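Local coordinates for protein proteasome accessory factor B/C (PafBC) (Paenarthrobacter aurescens, PDB 6SJ9) that probably regulates transcription in the bacterial DNA damage response, joining winged helix-turn-helix DNA-binding domains to WYL domains in one chain, at residues Thr94-Thr99 with Gln354-Leu359; Ile387-Gly392 with Asp409-Ser414; Arg520-Leu525 with Arg547-Asp552; Asp347-Met352 with Gly441-Leu446. All blocks are in the same frame, centred on the assembly; numbering follows the deposited sequence.

Contact 1. Residues Thr94-Thr99 with Gln354-Leu359; sequences TPAEST and QLVPFL
Val356 projects from helix 346-360 toward the first turn of helix 95-118 and divides its two methyls between Ala96 and Thr99. From its CB the branch anti to the backbone N (chi1 176°) runs to Ala96, Val356 CG1 lying 3.6 Å from Ala96 CA and nearly as close to the methyl CB. The other branch, Val356 CG2, lies 4.0 Å from Thr99 CG2, the two side chains passing each other in opposite directions. The small alanine lets the helices come near here, Ala96 CA and Val356 CA being 6.0 Å apart. Thr99 keeps its methyl for this apolar contact while its hydroxyl bonds back to its own helix: Thr99 OG1 donates to Pro95 O at 2.9 Å, from above the carbonyl plane. With a serine here, Val356 CG2 would probably lose its methyl partner and a small gap would open. Helix 95-118 opens with a capping box, in which Glu97 N donates to Thr94 OG1 (3.1 Å) and Thr94 N to Glu97 OE1 (2.9 Å). Glu97 also forms a salt bridge with Lys464. Thr99 and Leu359 both pack on Leu388 of helix 378-389 and on Ile413 of strand 410-413, so two helices meet over a third helix and a strand.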
loop_
_atom_site.group_PDB
_atom_site.type_symbol
_atom_site.label_atom_id
_atom_site.label_comp_id
_atom_site.label_asym_id
_atom_site.label_seq_id
_atom_site.Cartn_x
_atom_site.Cartn_y
_atom_site.Cartn_z
ATOM N N THR A 94 13.818 -3.253 12.383
ATOM C CA THR A 94 14.106 -1.880 12.740
ATOM C C THR A 94 13.060 -0.939 12.124
ATOM O O THR A 94 12.385 -1.279 11.144
ATOM C CB THR A 94 15.473 -1.473 12.235
ATOM O OG1 THR A 94 15.395 -1.361 10.808
ATOM C CG2 THR A 94 16.563 -2.514 12.679
ATOM N N PRO A 95 12.947 0.283 12.658
ATOM C CA PRO A 95 12.036 1.241 12.027
ATOM C C PRO A 95 12.314 1.469 10.548
ATOM O O PRO A 95 11.366 1.483 9.752
ATOM C CB PRO A 95 12.237 2.509 12.869
ATOM C CG PRO A 95 12.664 1.953 14.293
ATOM C CD PRO A 95 13.540 0.769 13.931
ATOM N N ALA A 96 13.577 1.574 10.141
ATOM C CA ALA A 96 13.875 1.706 8.729
ATOM C C ALA A 96 13.297 0.519 7.950
ATOM O O ALA A 96 12.522 0.708 7.006
ATOM C CB ALA A 96 15.384 1.844 8.497
ATOM N N GLU A 97 13.625 -0.711 8.369
ATOM C CA GLU A 97 13.099 -1.901 7.700
ATOM C C GLU A 97 11.580 -1.905 7.623
ATOM O O GLU A 97 11.006 -2.340 6.622
ATOM C CB GLU A 97 13.554 -3.170 8.421
ATOM C CG GLU A 97 15.005 -3.384 8.313
ATOM C CD GLU A 97 15.493 -4.550 9.210
ATOM O OE1 GLU A 97 14.803 -4.889 10.185
ATOM O OE2 GLU A 97 16.584 -5.082 8.919
ATOM N N SER A 98 10.916 -1.527 8.717
ATOM C CA SER A 98 9.469 -1.498 8.747
ATOM C C SER A 98 8.899 -0.473 7.788
ATOM O O SER A 98 7.829 -0.705 7.213
ATOM C CB SER A 98 9.003 -1.168 10.166
ATOM O OG SER A 98 9.578 -2.075 11.101
ATOM N N THR A 99 9.590 0.664 7.609
ATOM C CA THR A 99 9.078 1.672 6.686
ATOM C C THR A 99 9.223 1.218 5.235
ATOM O O THR A 99 8.284 1.343 4.459
ATOM C CB THR A 99 9.804 3.008 6.894
ATOM O OG1 THR A 99 9.767 3.353 8.280
ATOM C CG2 THR A 99 9.152 4.119 6.069
ATOM N N GLN A 354 14.882 6.828 -0.111
ATOM C CA GLN A 354 15.942 7.678 0.405
ATOM C C GLN A 354 15.439 8.634 1.472
ATOM O O GLN A 354 16.248 9.297 2.123
ATOM C CB GLN A 354 16.581 8.469 -0.745
ATOM C CG GLN A 354 17.479 7.614 -1.606
ATOM C CD GLN A 354 17.767 8.247 -2.949
ATOM O OE1 GLN A 354 17.787 9.462 -3.094
ATOM N NE2 GLN A 354 17.894 7.405 -3.973
ATOM N N LEU A 355 14.126 8.751 1.634
ATOM C CA LEU A 355 13.610 9.489 2.772
ATOM C C LEU A 355 13.784 8.683 4.058
ATOM O O LEU A 355 13.913 9.273 5.136
ATOM C CB LEU A 355 12.132 9.829 2.570
ATOM C CG LEU A 355 11.784 10.634 1.327
ATOM C CD1 LEU A 355 10.281 11.006 1.344
ATOM C CD2 LEU A 355 12.616 11.904 1.291
ATOM N N VAL A 356 13.805 7.348 3.959
ATOM C CA VAL A 356 13.803 6.519 5.171
ATOM C C VAL A 356 14.963 6.873 6.109
ATOM O O VAL A 356 14.710 7.101 7.304
ATOM C CB VAL A 356 13.751 5.026 4.793
ATOM C CG1 VAL A 356 13.852 4.124 6.056
ATOM C CG2 VAL A 356 12.482 4.734 4.014
ATOM N N PRO A 357 16.220 6.984 5.650
ATOM C CA PRO A 357 17.315 7.328 6.602
ATOM C C PRO A 357 17.116 8.668 7.311
ATOM O O PRO A 357 17.546 8.807 8.463
ATOM C CB PRO A 357 18.580 7.344 5.726
ATOM C CG PRO A 357 18.265 6.381 4.615
ATOM C CD PRO A 357 16.748 6.600 4.326
ATOM N N PHE A 358 16.493 9.663 6.659
ATOM C CA PHE A 358 16.172 10.918 7.349
ATOM C C PHE A 358 15.135 10.704 8.434
ATOM O O PHE A 358 15.297 11.189 9.556
ATOM C CB PHE A 358 15.628 11.959 6.366
ATOM C CG PHE A 358 16.628 12.421 5.384
ATOM C CD1 PHE A 358 17.558 13.419 5.734
ATOM C CD2 PHE A 358 16.684 11.846 4.129
ATOM C CE1 PHE A 358 18.500 13.873 4.827
ATOM C CE2 PHE A 358 17.622 12.270 3.227
ATOM C CZ PHE A 358 18.551 13.280 3.566
ATOM N N LEU A 359 14.072 9.963 8.110
ATOM C CA LEU A 359 12.946 9.774 9.014
ATOM C C LEU A 359 13.358 9.067 10.299
ATOM O O LEU A 359 12.782 9.335 11.364
ATOM C CB LEU A 359 11.834 8.995 8.294
ATOM C CG LEU A 359 10.973 9.750 7.277
ATOM C CD1 LEU A 359 10.109 8.775 6.444
ATOM C CD2 LEU A 359 10.042 10.775 7.964
#

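Contact 2. Residues Ile387-Gly392 with Asp409-Ser414; sequences ILICSG and DHVYIS
Ile389 turns its CG1 branch between the backbone N and the carbonyl carbon (chi1 64°), and an extended second torsion (chi2 173°) carries CD1 out to Val411. On the strand, Val411 sets CG1 anti to its backbone N (chi1 -168°), which aims that methyl back at the helix. The two side chains meet tip to tip, Ile389 CD1 lying 3.9 Å from Val411 CG1. The shorter branch of the isoleucine serves a second partner: Ile389 CG2 stands 4.3 Å from Ile413 CD1, a looser touch. Val411 and Ile413, two residues apart on strand 410-413, both point toward the helix, whereas Tyr412 between them points away. Ile389 is the last residue of helix 378-389, and Cys390 already leaves helical geometry. The backbones stay well apart, with Ile389 CA and Ile413 CA at 9.7 Å, and side chains fill the space between. Leu359 of helix 346-360 also packs on Val411, while Ile404 of strand 404-407 touches Ile389. The contact joins the end of helix 378-389 to the antiparallel strand pair of the winged helix-turn-helix region. Across the interface it is wholly aliphatic and buried, resting on methyl packing and the exclusion of water, with shape rather than bond direction setting the fit.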
loop_
_atom_site.group_PDB
_atom_site.type_symbol
_atom_site.label_atom_id
_atom_site.label_comp_id
_atom_site.label_asym_id
_atom_site.label_seq_id
_atom_site.Cartn_x
_atom_site.Cartn_y
_atom_site.Cartn_z
ATOM N N ILE A 387 2.122 9.591 0.762
ATOM C CA ILE A 387 2.045 8.291 0.095
ATOM C C ILE A 387 2.723 7.234 0.944
ATOM O O ILE A 387 2.198 6.131 1.133
ATOM C CB ILE A 387 2.703 8.358 -1.296
ATOM C CG1 ILE A 387 1.865 9.228 -2.229
ATOM C CG2 ILE A 387 2.830 6.894 -1.871
ATOM C CD1 ILE A 387 2.655 9.769 -3.381
ATOM N N LEU A 388 3.892 7.571 1.500
ATOM C CA LEU A 388 4.697 6.579 2.185
ATOM C C LEU A 388 4.112 6.200 3.554
ATOM O O LEU A 388 4.005 5.007 3.884
ATOM C CB LEU A 388 6.141 7.103 2.369
ATOM C CG LEU A 388 7.089 6.198 3.180
ATOM C CD1 LEU A 388 7.299 4.928 2.357
ATOM C CD2 LEU A 388 8.463 6.850 3.442
ATOM N N ILE A 389 3.761 7.182 4.385
ATOM C CA ILE A 389 3.465 6.885 5.790
ATOM C C ILE A 389 2.079 7.310 6.225
ATOM O O ILE A 389 1.755 7.148 7.401
ATOM C CB ILE A 389 4.495 7.530 6.745
ATOM C CG1 ILE A 389 4.417 9.053 6.633
ATOM C CG2 ILE A 389 5.882 7.057 6.555
ATOM C CD1 ILE A 389 5.289 9.733 7.668
ATOM N N CYS A 390 1.282 7.927 5.358
ATOM C CA CYS A 390 -0.076 8.370 5.699
ATOM C C CYS A 390 -1.118 7.654 4.864
ATOM O O CYS A 390 -2.207 8.188 4.625
ATOM C CB CYS A 390 -0.236 9.901 5.525
ATOM S SG CYS A 390 1.034 10.873 6.413
ATOM N N SER A 391 -0.785 6.472 4.372
ATOM C CA SER A 391 -1.657 5.736 3.484
ATOM C C SER A 391 -2.248 4.552 4.168
ATOM O O SER A 391 -2.873 3.730 3.497
ATOM C CB SER A 391 -0.929 5.277 2.226
ATOM O OG SER A 391 -0.672 6.400 1.435
ATOM N N GLY A 392 -2.041 4.434 5.473
ATOM C CA GLY A 392 -2.601 3.331 6.192
ATOM C C GLY A 392 -1.675 2.154 6.052
ATOM O O GLY A 392 -0.590 2.229 5.458
ATOM N N ASP A 409 7.163 21.303 9.771
ATOM C CA ASP A 409 8.430 21.165 9.038
ATOM C C ASP A 409 9.325 20.016 9.578
ATOM O O ASP A 409 10.541 19.999 9.327
ATOM C CB ASP A 409 9.250 22.486 9.028
ATOM C CG ASP A 409 10.410 22.479 7.961
ATOM O OD1 ASP A 409 10.099 22.304 6.763
ATOM O OD2 ASP A 409 11.608 22.618 8.302
ATOM N N HIS A 410 8.797 19.042 10.321
ATOM C CA HIS A 410 9.702 18.094 10.985
ATOM C C HIS A 410 9.011 16.742 11.183
ATOM O O HIS A 410 8.032 16.659 11.932
ATOM C CB HIS A 410 10.174 18.677 12.294
ATOM C CG HIS A 410 11.240 17.869 12.937
ATOM N ND1 HIS A 410 11.528 17.948 14.280
ATOM C CD2 HIS A 410 12.125 16.992 12.408
ATOM C CE1 HIS A 410 12.526 17.122 14.560
ATOM N NE2 HIS A 410 12.908 16.533 13.439
ATOM N N VAL A 411 9.483 15.693 10.497
ATOM C CA VAL A 411 8.858 14.363 10.533
ATOM C C VAL A 411 9.878 13.345 11.023
ATOM O O VAL A 411 11.003 13.281 10.513
ATOM C CB VAL A 411 8.294 13.919 9.158
ATOM C CG1 VAL A 411 7.354 12.611 9.345
ATOM C CG2 VAL A 411 7.512 15.043 8.520
ATOM N N TYR A 412 9.494 12.541 12.005
ATOM C CA TYR A 412 10.447 11.548 12.487
ATOM C C TYR A 412 9.700 10.315 12.974
ATOM O O TYR A 412 8.590 10.409 13.509
ATOM C CB TYR A 412 11.409 12.114 13.563
ATOM C CG TYR A 412 10.783 12.782 14.756
ATOM C CD1 TYR A 412 10.150 14.022 14.648
ATOM C CD2 TYR A 412 10.861 12.187 16.015
ATOM C CE1 TYR A 412 9.576 14.631 15.756
ATOM C CE2 TYR A 412 10.295 12.794 17.139
ATOM C CZ TYR A 412 9.653 14.008 17.006
ATOM O OH TYR A 412 9.088 14.594 18.128
ATOM N N ILE A 413 10.295 9.169 12.678
ATOM C CA ILE A 413 9.809 7.849 13.053
ATOM C C ILE A 413 10.635 7.440 14.258
ATOM O O ILE A 413 11.840 7.239 14.139
ATOM C CB ILE A 413 9.943 6.870 11.877
ATOM C CG1 ILE A 413 9.061 7.357 10.737
ATOM C CG2 ILE A 413 9.551 5.485 12.289
ATOM C CD1 ILE A 413 9.054 6.511 9.466
ATOM N N SER A 414 10.028 7.472 15.439
ATOM C CA SER A 414 10.763 7.294 16.685
ATOM C C SER A 414 11.364 5.889 16.827
ATOM O O SER A 414 10.731 4.879 16.490
ATOM C CB SER A 414 9.864 7.637 17.874
ATOM O OG SER A 414 8.710 6.825 17.907
#

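Contact 3. Residues Arg520-Leu525 with Arg547-Asp552; sequences RDVDPL and RNFRLD
The guanidinium of Arg520 meets the edge of the Phe549 ring. It lays one face against the rim of the phenyl group, with Arg520 NH2 3.5 Å from Phe549 CE2 and Arg520 CZ 3.6 Å from the same carbon. The two planes stand almost perpendicular (86°), and Arg520 NH2 arrives at the ring edge, close to its plane, so this is not a face-on cation-pi stack. A bend at chi3 (103°) turns the guanidinium over the ring edge, and the aliphatic part follows it, Arg520 CD lying 3.9 Å from Phe549 CZ. Apolar packing adds Val522, whose CG1 approaches Phe549 CE1 at 4.4 Å. Among charged pairs, Arg520 NH1 forms a salt bridge with Glu583, while Arg550 grips Asp552 side-on within its own segment, Arg550 NH2 to Asp552 OD2 at 2.8 Å and Arg550 NE to Asp552 OD1 at 3.1 Å. Shortening this Arg520 side chain to an alanine is likely to uncover the edge of Phe549 and leave Glu583 without this charged mate. Phe549 also meets Tyr509 edge-to-face and touches Phe536, which makes an aromatic cluster. Strands 517-530 and 545-550 are not neighbours: 533-540 runs between them, and the side chains reach across it, within the five-stranded antiparallel sheet of a WYL domain, consistent with its Sm-like fold.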
loop_
_atom_site.group_PDB
_atom_site.type_symbol
_atom_site.label_atom_id
_atom_site.label_comp_id
_atom_site.label_asym_id
_atom_site.label_seq_id
_atom_site.Cartn_x
_atom_site.Cartn_y
_atom_site.Cartn_z
ATOM N N ARG A 520 -1.795 -2.585 -32.205
ATOM C CA ARG A 520 -0.980 -1.425 -31.923
ATOM C C ARG A 520 0.491 -1.762 -32.084
ATOM O O ARG A 520 0.902 -2.899 -31.845
ATOM C CB ARG A 520 -1.209 -0.930 -30.505
ATOM C CG ARG A 520 -1.050 -2.096 -29.519
ATOM C CD ARG A 520 -1.331 -1.561 -28.163
ATOM N NE ARG A 520 -2.614 -1.918 -27.692
ATOM C CZ ARG A 520 -3.186 -1.388 -26.615
ATOM N NH1 ARG A 520 -4.337 -1.878 -26.237
ATOM N NH2 ARG A 520 -2.641 -0.388 -25.932
ATOM N N ASP A 521 1.266 -0.744 -32.470
ATOM C CA ASP A 521 2.724 -0.800 -32.521
ATOM C C ASP A 521 3.274 -0.448 -31.151
ATOM O O ASP A 521 2.839 0.539 -30.555
ATOM C CB ASP A 521 3.266 0.198 -33.566
ATOM C CG ASP A 521 2.929 -0.246 -35.014
ATOM O OD1 ASP A 521 2.945 -1.466 -35.330
ATOM O OD2 ASP A 521 2.620 0.629 -35.799
ATOM N N VAL A 522 4.193 -1.266 -30.633
ATOM C CA VAL A 522 4.811 -1.016 -29.331
ATOM C C VAL A 522 6.330 -1.164 -29.405
ATOM O O VAL A 522 6.863 -1.977 -30.167
ATOM C CB VAL A 522 4.252 -1.943 -28.227
ATOM C CG1 VAL A 522 2.807 -1.892 -28.261
ATOM C CG2 VAL A 522 4.676 -3.402 -28.443
ATOM N N ASP A 523 7.020 -0.368 -28.582
ATOM C CA ASP A 523 8.443 -0.518 -28.334
ATOM C C ASP A 523 8.552 -1.350 -27.075
ATOM O O ASP A 523 8.319 -0.826 -25.978
ATOM C CB ASP A 523 9.145 0.834 -28.133
ATOM C CG ASP A 523 8.999 1.777 -29.333
ATOM O OD1 ASP A 523 9.049 1.323 -30.510
ATOM O OD2 ASP A 523 8.926 3.004 -29.090
ATOM N N PRO A 524 8.875 -2.633 -27.167
ATOM C CA PRO A 524 9.046 -3.444 -25.947
ATOM C C PRO A 524 10.229 -2.946 -25.130
ATOM O O PRO A 524 11.299 -2.663 -25.662
ATOM C CB PRO A 524 9.291 -4.858 -26.477
ATOM C CG PRO A 524 9.834 -4.648 -27.840
ATOM C CD PRO A 524 9.132 -3.409 -28.399
ATOM N N LEU A 525 10.033 -2.877 -23.819
ATOM C CA LEU A 525 11.060 -2.368 -22.912
ATOM C C LEU A 525 11.569 -3.398 -21.913
ATOM O O LEU A 525 12.786 -3.594 -21.824
ATOM C CB LEU A 525 10.489 -1.160 -22.134
ATOM C CG LEU A 525 10.044 0.020 -23.035
ATOM C CD1 LEU A 525 9.442 1.177 -22.263
ATOM C CD2 LEU A 525 11.228 0.579 -23.885
ATOM N N ARG A 547 2.784 1.453 -21.343
ATOM C CA ARG A 547 1.782 0.614 -20.721
ATOM C C ARG A 547 2.434 -0.693 -20.315
ATOM O O ARG A 547 3.527 -1.028 -20.787
ATOM C CB ARG A 547 0.609 0.329 -21.674
ATOM C CG ARG A 547 -0.141 1.589 -22.139
ATOM C CD ARG A 547 -1.041 2.067 -21.014
ATOM N NE ARG A 547 -1.876 3.225 -21.342
ATOM C CZ ARG A 547 -1.449 4.483 -21.458
ATOM N NH1 ARG A 547 -0.162 4.810 -21.301
ATOM N NH2 ARG A 547 -2.327 5.434 -21.747
ATOM N N ASN A 548 1.731 -1.449 -19.460
ATOM C CA ASN A 548 2.184 -2.750 -18.993
ATOM C C ASN A 548 1.122 -3.745 -19.357
ATOM O O ASN A 548 -0.009 -3.628 -18.891
ATOM C CB ASN A 548 2.447 -2.741 -17.470
ATOM C CG ASN A 548 3.666 -1.954 -17.160
ATOM O OD1 ASN A 548 4.752 -2.520 -17.119
ATOM N ND2 ASN A 548 3.542 -0.638 -17.067
ATOM N N PHE A 549 1.496 -4.714 -20.186
ATOM C CA PHE A 549 0.581 -5.689 -20.748
ATOM C C PHE A 549 0.825 -7.052 -20.110
ATOM O O PHE A 549 1.945 -7.373 -19.692
ATOM C CB PHE A 549 0.811 -5.794 -22.276
ATOM C CG PHE A 549 0.593 -4.459 -23.058
ATOM C CD1 PHE A 549 1.653 -3.613 -23.334
ATOM C CD2 PHE A 549 -0.648 -4.135 -23.569
ATOM C CE1 PHE A 549 1.465 -2.425 -24.101
ATOM C CE2 PHE A 549 -0.864 -2.946 -24.321
ATOM C CZ PHE A 549 0.181 -2.091 -24.569
ATOM N N ARG A 550 -0.212 -7.874 -20.110
ATOM C CA ARG A 550 -0.126 -9.248 -19.635
ATOM C C ARG A 550 0.265 -10.151 -20.792
ATOM O O ARG A 550 -0.407 -10.148 -21.831
ATOM C CB ARG A 550 -1.464 -9.724 -19.054
ATOM C CG ARG A 550 -1.887 -9.023 -17.736
ATOM C CD ARG A 550 -3.231 -9.542 -17.213
ATOM N NE ARG A 550 -3.262 -11.005 -16.998
ATOM C CZ ARG A 550 -2.976 -11.602 -15.830
ATOM N NH1 ARG A 550 -2.654 -10.868 -14.761
ATOM N NH2 ARG A 550 -3.014 -12.943 -15.725
ATOM N N LEU A 551 1.335 -10.924 -20.603
ATOM C CA LEU A 551 1.760 -11.863 -21.634
ATOM C C LEU A 551 0.622 -12.799 -22.011
ATOM O O LEU A 551 0.427 -13.126 -23.200
ATOM C CB LEU A 551 2.974 -12.657 -21.151
ATOM C CG LEU A 551 3.764 -13.376 -22.246
ATOM C CD1 LEU A 551 4.329 -12.360 -23.172
ATOM C CD2 LEU A 551 4.919 -14.115 -21.619
ATOM N N ASP A 552 -0.166 -13.226 -21.019
ATOM C CA ASP A 552 -1.182 -14.213 -21.327
ATOM C C ASP A 552 -2.359 -13.569 -21.985
ATOM O O ASP A 552 -3.355 -14.259 -22.191
ATOM C CB ASP A 552 -1.648 -15.007 -20.071
ATOM C CG ASP A 552 -2.402 -14.160 -19.018
ATOM O OD1 ASP A 552 -2.901 -13.037 -19.280
ATOM O OD2 ASP A 552 -2.523 -14.658 -17.870
#

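Contact 4. Residues Asp347-Met352 with Gly441-Leu446; sequences DQLARM and GDLPAL
Leu443, in the loop that leaves helix 427-441, leans on helix 346-360 within the PafC helix-turn-helix region, its side chain directed at the turn holding Leu349 and Ala350. It does so with one branch: CG stands anti to the carbonyl carbon (chi1 -70°), and from there Leu443 CD1 reaches the helix surface. Leu349 and Ala350 both point toward the loop, but Leu349 offers the base of its side chain rather than its end, its CB meeting that methyl. The leucines therefore do not interlock by their tips. Ala350, with only a methyl, lets the loop approach, and Ala350 CA and Leu443 CA are 7.0 Å apart. Leu443 also touches Glu346 and Leu353 of the same helix, so it rests along about two turns. Leu349 itself also packs on Thr344 and Ala576 and has a bound thiocyanate ion nearby, probably from the crystallisation liquor. Asp442 forms a salt bridge with Arg577, and Arg351 with Asp384. The contact is partly buried. Both close approaches across the two segments involve the same methyl: Leu443 CD1 is 4.1 Å from Leu349 CB and 4.1 Å from the backbone nitrogen of Ala350.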
loop_
_atom_site.group_PDB
_atom_site.type_symbol
_atom_site.label_atom_id
_atom_site.label_comp_id
_atom_site.label_asym_id
_atom_site.label_seq_id
_atom_site.Cartn_x
_atom_site.Cartn_y
_atom_site.Cartn_z
ATOM N N ASP A 347 11.395 7.360 -10.210
ATOM C CA ASP A 347 12.124 8.394 -9.464
ATOM C C ASP A 347 11.485 8.640 -8.089
ATOM O O ASP A 347 12.174 8.748 -7.073
ATOM C CB ASP A 347 12.145 9.721 -10.249
ATOM C CG ASP A 347 13.180 9.738 -11.398
ATOM O OD1 ASP A 347 14.005 8.803 -11.477
ATOM O OD2 ASP A 347 13.166 10.717 -12.216
ATOM N N GLN A 348 10.160 8.698 -8.042
ATOM C CA GLN A 348 9.495 8.965 -6.772
ATOM C C GLN A 348 9.650 7.788 -5.808
ATOM O O GLN A 348 9.856 7.979 -4.599
ATOM C CB GLN A 348 8.012 9.288 -7.025
ATOM C CG GLN A 348 7.228 9.648 -5.790
ATOM C CD GLN A 348 5.862 10.228 -6.140
ATOM O OE1 GLN A 348 5.296 9.915 -7.201
ATOM N NE2 GLN A 348 5.340 11.083 -5.266
ATOM N N LEU A 349 9.577 6.568 -6.326
ATOM C CA LEU A 349 9.789 5.421 -5.458
ATOM C C LEU A 349 11.202 5.405 -4.919
ATOM O O LEU A 349 11.401 5.162 -3.734
ATOM C CB LEU A 349 9.516 4.115 -6.190
ATOM C CG LEU A 349 8.016 4.008 -6.460
ATOM C CD1 LEU A 349 7.966 3.009 -7.512
ATOM C CD2 LEU A 349 7.147 3.598 -5.262
ATOM N N ALA A 350 12.187 5.682 -5.777
ATOM C CA ALA A 350 13.566 5.692 -5.317
ATOM C C ALA A 350 13.779 6.801 -4.298
ATOM O O ALA A 350 14.439 6.590 -3.288
ATOM C CB ALA A 350 14.528 5.872 -6.495
ATOM N N ARG A 351 13.206 7.984 -4.541
ATOM C CA ARG A 351 13.339 9.064 -3.568
ATOM C C ARG A 351 12.700 8.689 -2.227
ATOM O O ARG A 351 13.273 8.944 -1.167
ATOM C CB ARG A 351 12.740 10.351 -4.133
ATOM C CG ARG A 351 12.768 11.545 -3.151
ATOM C CD ARG A 351 12.395 12.844 -3.847
ATOM N NE ARG A 351 10.964 12.870 -4.186
ATOM C CZ ARG A 351 10.479 12.897 -5.421
ATOM N NH1 ARG A 351 11.307 12.921 -6.462
ATOM N NH2 ARG A 351 9.160 12.931 -5.628
HETATM N N MSE A 352 11.526 8.092 -2.247
HETATM C CA MSE A 352 10.873 7.668 -0.996
HETATM C C MSE A 352 11.715 6.696 -0.228
HETATM O O MSE A 352 11.740 6.804 0.992
HETATM C CB MSE A 352 9.465 7.049 -1.205
HETATM C CG MSE A 352 8.454 8.079 -1.554
HETATM SE SE MSE A 352 6.619 7.439 -2.057
HETATM C CE MSE A 352 7.051 6.549 -3.710
ATOM N N GLY A 441 13.517 -3.652 -5.192
ATOM C CA GLY A 441 14.892 -4.047 -5.436
ATOM C C GLY A 441 15.303 -3.975 -6.890
ATOM O O GLY A 441 16.501 -3.940 -7.187
ATOM N N ASP A 442 14.342 -3.914 -7.797
ATOM C CA ASP A 442 14.665 -3.804 -9.209
ATOM C C ASP A 442 14.763 -2.344 -9.719
ATOM O O ASP A 442 15.009 -2.139 -10.902
ATOM C CB ASP A 442 13.630 -4.619 -10.007
ATOM C CG ASP A 442 14.097 -4.942 -11.411
ATOM O OD1 ASP A 442 15.266 -5.374 -11.522
ATOM O OD2 ASP A 442 13.310 -4.807 -12.383
ATOM N N LEU A 443 14.562 -1.335 -8.872
ATOM C CA LEU A 443 14.667 0.069 -9.282
ATOM C C LEU A 443 16.096 0.404 -9.730
ATOM O O LEU A 443 17.060 -0.222 -9.262
ATOM C CB LEU A 443 14.288 0.998 -8.133
ATOM C CG LEU A 443 12.847 1.005 -7.746
ATOM C CD1 LEU A 443 12.737 1.631 -6.348
ATOM C CD2 LEU A 443 12.077 1.793 -8.818
ATOM N N PRO A 444 16.254 1.362 -10.655
ATOM C CA PRO A 444 17.586 1.705 -11.180
ATOM C C PRO A 444 18.634 1.921 -10.101
ATOM O O PRO A 444 18.445 2.715 -9.170
ATOM C CB PRO A 444 17.332 3.008 -11.942
ATOM C CG PRO A 444 15.906 3.057 -12.201
ATOM C CD PRO A 444 15.196 1.920 -11.500
ATOM N N ALA A 445 19.796 1.300 -10.305
ATOM C CA ALA A 445 20.891 1.421 -9.355
ATOM C C ALA A 445 21.501 2.814 -9.443
ATOM O O ALA A 445 21.659 3.376 -10.531
ATOM C CB ALA A 445 21.951 0.350 -9.618
ATOM N N LEU A 446 21.827 3.377 -8.287
ATOM C CA LEU A 446 22.351 4.731 -8.197
ATOM C C LEU A 446 23.869 4.713 -8.028
ATOM O O LEU A 446 24.471 3.693 -7.677
ATOM C CB LEU A 446 21.687 5.494 -7.042
ATOM C CG LEU A 446 21.899 5.081 -5.579
ATOM C CD1 LEU A 446 21.378 6.174 -4.664
ATOM C CD2 LEU A 446 21.236 3.753 -5.233
#

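How the contacts relate
Contacts 1, 2 and 4 form a continuous region around helix 346-360, while contact 3 stands apart in a WYL domain. Helix 346-360 serves both contact 1 and contact 4, whose centres lie 14 Å apart. Contacts 1 and 2, with centres 10 Å apart, are joined by a probable backbone hydrogen bond from Ile413 N to Leu359 O. Contact 2 touches contact 4 where Ile387 packs on Gln348 and Met352. Along the chain, the segments of contacts 1 and 4 alternate, those of contact 2 fall between the two halves of contact 4, and contact 3 follows last. Its nearest atoms are about 10 Å from contact 4. Through contact 1, helix 95-118 is tied to the later PafC helix-turn-helix region.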